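Local coordinates for protein tryptophanyl-tRNA synthetase (Thermus thermophilus, PDB 2EL7) that probably catalyses the ATP-dependent attachment of tryptophan to its cognate tRNA, as a homodimeric class I aminoacyl-tRNA synthetase, at residues G34-H45 with L74-S85. Residues are numbered along the deposited sequence; the frame is centred on the assembly and turned at random.
Sequences GRDAFFCIVDYH and LDPEKVTLFVQS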
loop_
_atom_site.group_PDB
_atom_site.type_symbol
_atom_site.label_atom_id
_atom_site.label_comp_id
_atom_site.label_asym_id
_atom_site.label_seq_id
_atom_site.Cartn_x
_atom_site.Cartn_y
_atom_site.Cartn_z
ATOM N N GLY A 34 23.658 18.261 -4.298
ATOM C CA GLY A 34 24.494 17.102 -4.500
ATOM C C GLY A 34 23.730 15.805 -4.322
ATOM O O GLY A 34 22.747 15.569 -5.035
ATOM N N ARG A 35 24.165 14.976 -3.365
ATOM C CA ARG A 35 23.550 13.677 -3.116
ATOM C C ARG A 35 22.171 13.771 -2.462
ATOM O O ARG A 35 21.364 12.854 -2.526
ATOM C CB ARG A 35 24.479 12.834 -2.253
ATOM C CG ARG A 35 24.932 11.541 -2.890
ATOM C CD ARG A 35 26.198 11.604 -3.734
ATOM N NE ARG A 35 25.921 11.189 -5.116
ATOM C CZ ARG A 35 26.736 10.488 -5.911
ATOM N NH1 ARG A 35 26.345 10.211 -7.141
ATOM N NH2 ARG A 35 27.913 10.041 -5.499
ATOM N N ASP A 36 21.894 14.892 -1.824
ATOM C CA ASP A 36 20.600 15.079 -1.206
ATOM C C ASP A 36 19.581 15.623 -2.178
ATOM O O ASP A 36 18.535 16.135 -1.790
ATOM C CB ASP A 36 20.731 15.956 0.022
ATOM C CG ASP A 36 21.083 15.143 1.244
ATOM O OD1 ASP A 36 21.963 15.577 2.015
ATOM O OD2 ASP A 36 20.470 14.060 1.433
ATOM N N ALA A 37 19.898 15.509 -3.460
ATOM C CA ALA A 37 18.953 15.901 -4.491
ATOM C C ALA A 37 18.437 14.561 -5.007
ATOM O O ALA A 37 18.996 14.016 -5.941
ATOM C CB ALA A 37 19.651 16.670 -5.620
ATOM N N PHE A 38 17.404 14.011 -4.365
ATOM C CA PHE A 38 16.831 12.732 -4.800
ATOM C C PHE A 38 15.943 12.853 -6.023
ATOM O O PHE A 38 15.051 13.715 -6.087
ATOM C CB PHE A 38 16.005 12.091 -3.692
ATOM C CG PHE A 38 16.825 11.535 -2.561
ATOM C CD1 PHE A 38 16.301 10.546 -1.738
ATOM C CD2 PHE A 38 18.106 11.992 -2.319
ATOM C CE1 PHE A 38 17.039 10.025 -0.709
ATOM C CE2 PHE A 38 18.848 11.473 -1.291
ATOM C CZ PHE A 38 18.311 10.483 -0.481
ATOM N N PHE A 39 16.174 11.983 -7.000
ATOM C CA PHE A 39 15.356 12.000 -8.218
ATOM C C PHE A 39 14.775 10.625 -8.359
ATOM O O PHE A 39 15.514 9.655 -8.497
ATOM C CB PHE A 39 16.187 12.385 -9.452
ATOM C CG PHE A 39 16.691 13.814 -9.422
ATOM C CD1 PHE A 39 17.940 14.121 -8.858
ATOM C CD2 PHE A 39 15.928 14.845 -9.975
ATOM C CE1 PHE A 39 18.422 15.422 -8.852
ATOM C CE2 PHE A 39 16.399 16.171 -9.980
ATOM C CZ PHE A 39 17.644 16.468 -9.421
ATOM N N CYS A 40 13.441 10.556 -8.312
ATOM C CA CYS A 40 12.694 9.294 -8.345
ATOM C C CYS A 40 11.844 9.074 -9.593
ATOM O O CYS A 40 10.912 9.831 -9.849
ATOM C CB CYS A 40 11.797 9.236 -7.096
ATOM S SG CYS A 40 10.918 7.682 -6.726
ATOM N N ILE A 41 12.172 8.029 -10.358
ATOM C CA ILE A 41 11.435 7.675 -11.560
ATOM C C ILE A 41 10.206 6.924 -11.021
ATOM O O ILE A 41 10.311 5.776 -10.577
ATOM C CB ILE A 41 12.291 6.752 -12.475
ATOM C CG1 ILE A 41 13.458 7.544 -13.078
ATOM C CG2 ILE A 41 11.428 6.159 -13.591
ATOM C CD1 ILE A 41 14.424 6.703 -13.912
ATOM N N VAL A 42 9.039 7.557 -11.068
ATOM C CA VAL A 42 7.842 6.930 -10.504
ATOM C C VAL A 42 7.107 5.892 -11.362
ATOM O O VAL A 42 5.975 6.114 -11.781
ATOM C CB VAL A 42 6.824 8.013 -10.013
ATOM C CG1 VAL A 42 7.412 8.764 -8.841
ATOM C CG2 VAL A 42 6.493 8.983 -11.127
ATOM N N ASP A 43 7.735 4.733 -11.543
ATOM C CA ASP A 43 7.164 3.674 -12.363
ATOM C C ASP A 43 5.809 3.182 -11.838
ATOM O O ASP A 43 4.940 2.809 -12.626
ATOM C CB ASP A 43 8.174 2.516 -12.518
ATOM C CG ASP A 43 8.642 1.932 -11.182
ATOM O OD1 ASP A 43 9.251 0.849 -11.201
ATOM O OD2 ASP A 43 8.410 2.533 -10.116
ATOM N N TYR A 44 5.615 3.204 -10.522
ATOM C CA TYR A 44 4.339 2.793 -9.938
ATOM C C TYR A 44 3.169 3.661 -10.393
ATOM O O TYR A 44 2.023 3.239 -10.297
ATOM C CB TYR A 44 4.408 2.801 -8.405
ATOM C CG TYR A 44 4.903 1.488 -7.827
ATOM C CD1 TYR A 44 5.565 1.443 -6.596
ATOM C CD2 TYR A 44 4.725 0.293 -8.520
ATOM C CE1 TYR A 44 6.046 0.239 -6.076
ATOM C CE2 TYR A 44 5.197 -0.920 -8.010
ATOM C CZ TYR A 44 5.856 -0.940 -6.792
ATOM O OH TYR A 44 6.332 -2.141 -6.300
ATOM N N HIS A 45 3.458 4.864 -10.894
ATOM C CA HIS A 45 2.417 5.782 -11.371
ATOM C C HIS A 45 1.801 5.260 -12.676
ATOM O O HIS A 45 0.642 5.564 -12.989
ATOM C CB HIS A 45 3.021 7.180 -11.567
ATOM C CG HIS A 45 2.059 8.220 -12.059
ATOM N ND1 HIS A 45 0.751 8.306 -11.623
ATOM C CD2 HIS A 45 2.236 9.257 -12.915
ATOM C CE1 HIS A 45 0.167 9.348 -12.188
ATOM N NE2 HIS A 45 1.048 9.942 -12.977
ATOM N N LEU A 74 20.882 15.353 -15.672
ATOM C CA LEU A 74 20.875 14.817 -14.312
ATOM C C LEU A 74 22.131 13.978 -14.209
ATOM O O LEU A 74 22.261 12.986 -14.921
ATOM C CB LEU A 74 19.625 13.965 -14.069
ATOM C CG LEU A 74 18.338 14.794 -13.922
ATOM C CD1 LEU A 74 17.289 13.941 -13.248
ATOM C CD2 LEU A 74 18.579 16.045 -13.052
ATOM N N ASP A 75 23.058 14.374 -13.336
ATOM C CA ASP A 75 24.355 13.707 -13.207
ATOM C C ASP A 75 24.524 12.755 -12.022
ATOM O O ASP A 75 24.661 13.176 -10.872
ATOM C CB ASP A 75 25.425 14.801 -13.197
ATOM C CG ASP A 75 26.843 14.269 -13.194
ATOM O OD1 ASP A 75 27.753 15.131 -13.204
ATOM O OD2 ASP A 75 27.058 13.028 -13.175
ATOM N N PRO A 76 24.557 11.444 -12.302
ATOM C CA PRO A 76 24.700 10.385 -11.294
ATOM C C PRO A 76 25.981 10.453 -10.484
ATOM O O PRO A 76 26.104 9.752 -9.494
ATOM C CB PRO A 76 24.611 9.103 -12.111
ATOM C CG PRO A 76 23.934 9.546 -13.414
ATOM C CD PRO A 76 24.562 10.869 -13.658
ATOM N N GLU A 77 26.937 11.281 -10.906
ATOM C CA GLU A 77 28.185 11.443 -10.153
ATOM C C GLU A 77 27.977 12.478 -9.057
ATOM O O GLU A 77 28.796 12.596 -8.149
ATOM C CB GLU A 77 29.336 11.936 -11.048
ATOM C CG GLU A 77 29.695 11.003 -12.199
ATOM C CD GLU A 77 29.849 9.572 -11.744
ATOM O OE1 GLU A 77 29.363 8.676 -12.471
ATOM O OE2 GLU A 77 30.447 9.356 -10.659
ATOM N N LYS A 78 26.889 13.238 -9.167
ATOM C CA LYS A 78 26.549 14.280 -8.208
ATOM C C LYS A 78 25.253 14.022 -7.440
ATOM O O LYS A 78 25.209 14.250 -6.228
ATOM C CB LYS A 78 26.406 15.616 -8.916
ATOM C CG LYS A 78 27.675 16.146 -9.584
ATOM C CD LYS A 78 27.391 17.497 -10.195
ATOM C CE LYS A 78 28.452 17.902 -11.190
ATOM N NZ LYS A 78 27.966 19.070 -11.985
ATOM N N VAL A 79 24.208 13.531 -8.118
ATOM C CA VAL A 79 22.934 13.323 -7.434
ATOM C C VAL A 79 22.564 11.895 -7.047
ATOM O O VAL A 79 23.421 10.995 -7.039
ATOM C CB VAL A 79 21.766 13.938 -8.244
ATOM C CG1 VAL A 79 22.158 15.335 -8.718
ATOM C CG2 VAL A 79 21.374 13.029 -9.427
ATOM N N THR A 80 21.288 11.701 -6.697
ATOM C CA THR A 80 20.785 10.386 -6.291
ATOM C C THR A 80 19.554 10.066 -7.094
ATOM O O THR A 80 18.482 10.557 -6.808
ATOM C CB THR A 80 20.480 10.359 -4.778
ATOM O OG1 THR A 80 21.719 10.472 -4.075
ATOM C CG2 THR A 80 19.798 9.058 -4.338
ATOM N N LEU A 81 19.735 9.232 -8.112
ATOM C CA LEU A 81 18.678 8.823 -9.033
ATOM C C LEU A 81 18.335 7.377 -8.831
ATOM O O LEU A 81 19.218 6.530 -8.832
ATOM C CB LEU A 81 19.149 9.019 -10.464
ATOM C CG LEU A 81 18.214 8.686 -11.631
ATOM C CD1 LEU A 81 16.976 9.572 -11.584
ATOM C CD2 LEU A 81 18.980 8.926 -12.946
ATOM N N PHE A 82 17.047 7.096 -8.679
ATOM C CA PHE A 82 16.576 5.740 -8.456
ATOM C C PHE A 82 15.149 5.530 -8.963
ATOM O O PHE A 82 14.440 6.494 -9.289
ATOM C CB PHE A 82 16.663 5.424 -6.967
ATOM C CG PHE A 82 15.802 6.298 -6.106
ATOM C CD1 PHE A 82 14.525 5.901 -5.761
ATOM C CD2 PHE A 82 16.288 7.507 -5.610
ATOM C CE1 PHE A 82 13.725 6.698 -4.916
ATOM C CE2 PHE A 82 15.513 8.307 -4.778
ATOM C CZ PHE A 82 14.216 7.898 -4.427
ATOM N N VAL A 83 14.743 4.265 -9.044
ATOM C CA VAL A 83 13.411 3.895 -9.511
ATOM C C VAL A 83 12.516 3.627 -8.306
ATOM O O VAL A 83 12.878 2.848 -7.425
ATOM C CB VAL A 83 13.449 2.613 -10.372
ATOM C CG1 VAL A 83 12.018 2.178 -10.721
ATOM C CG2 VAL A 83 14.261 2.858 -11.627
ATOM N N GLN A 84 11.343 4.251 -8.280
ATOM C CA GLN A 84 10.413 4.099 -7.165
ATOM C C GLN A 84 10.278 2.654 -6.656
ATOM O O GLN A 84 10.574 2.395 -5.488
ATOM C CB GLN A 84 9.059 4.697 -7.558
ATOM C CG GLN A 84 7.964 4.590 -6.522
ATOM C CD GLN A 84 6.701 5.373 -6.924
ATOM O OE1 GLN A 84 6.491 5.717 -8.097
ATOM N NE2 GLN A 84 5.862 5.651 -5.944
ATOM N N SER A 85 9.872 1.714 -7.519
ATOM C CA SER A 85 9.730 0.306 -7.108
ATOM C C SER A 85 10.985 -0.373 -6.542
ATOM O O SER A 85 10.889 -1.449 -5.955
ATOM C CB SER A 85 9.168 -0.562 -8.263
ATOM O OG SER A 85 10.075 -0.746 -9.339
HETATM O O HOH W 1 29.326 8.156 -8.018
#
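Phe39 and Ile41 exchange backbone hydrogen bonds with Thr80, Phe82 and Gln84, joining strands 37-41 and 80-83 in parallel within a beta-alpha-beta unit, crossed over by helix 55-72, in the nucleotide-binding fold of a class I synthetase. The bonds alternate: Phe39 N gives to Thr80 O (2.7 Å), Phe82 N to Phe39 O, Ile41 N to Phe82 O and Gln84 N to Ile41 O. Ile41 O also accepts from Asp43 N, the two donors arriving from opposite faces of its carbonyl plane. Strand 4-8 takes the other edge of 37-41, bonding the backbone of Phe38 and Cys40.

At the start of the pair, the Arg35 chain folds back (chi2 89°, chi3 -120°), bringing NE (3.2 Å) and NH1 (3.0 Å) to one oxygen, Val79 O, near the guanidinium plane. With alanine in place of Arg35 both donors are gone, and the turn before strand 80-83 is likely to be held less firmly.

Leu74 CD2 sits over one face of the Phe39 ring (4.0 Å to its centroid). At the far end the Gln84 side chain touches Asp136, predicted to bind tryptophan, and Tyr44 lays a ring face against Ser85 CB and meets Trp95 of the second subunit edge-to-face. Asp43 (chi1 57°) spends both syn lone pairs on one residue: OD2 accepts from Ser85 N (3.1 Å), and OD1 from Ser85 OG (2.6 Å).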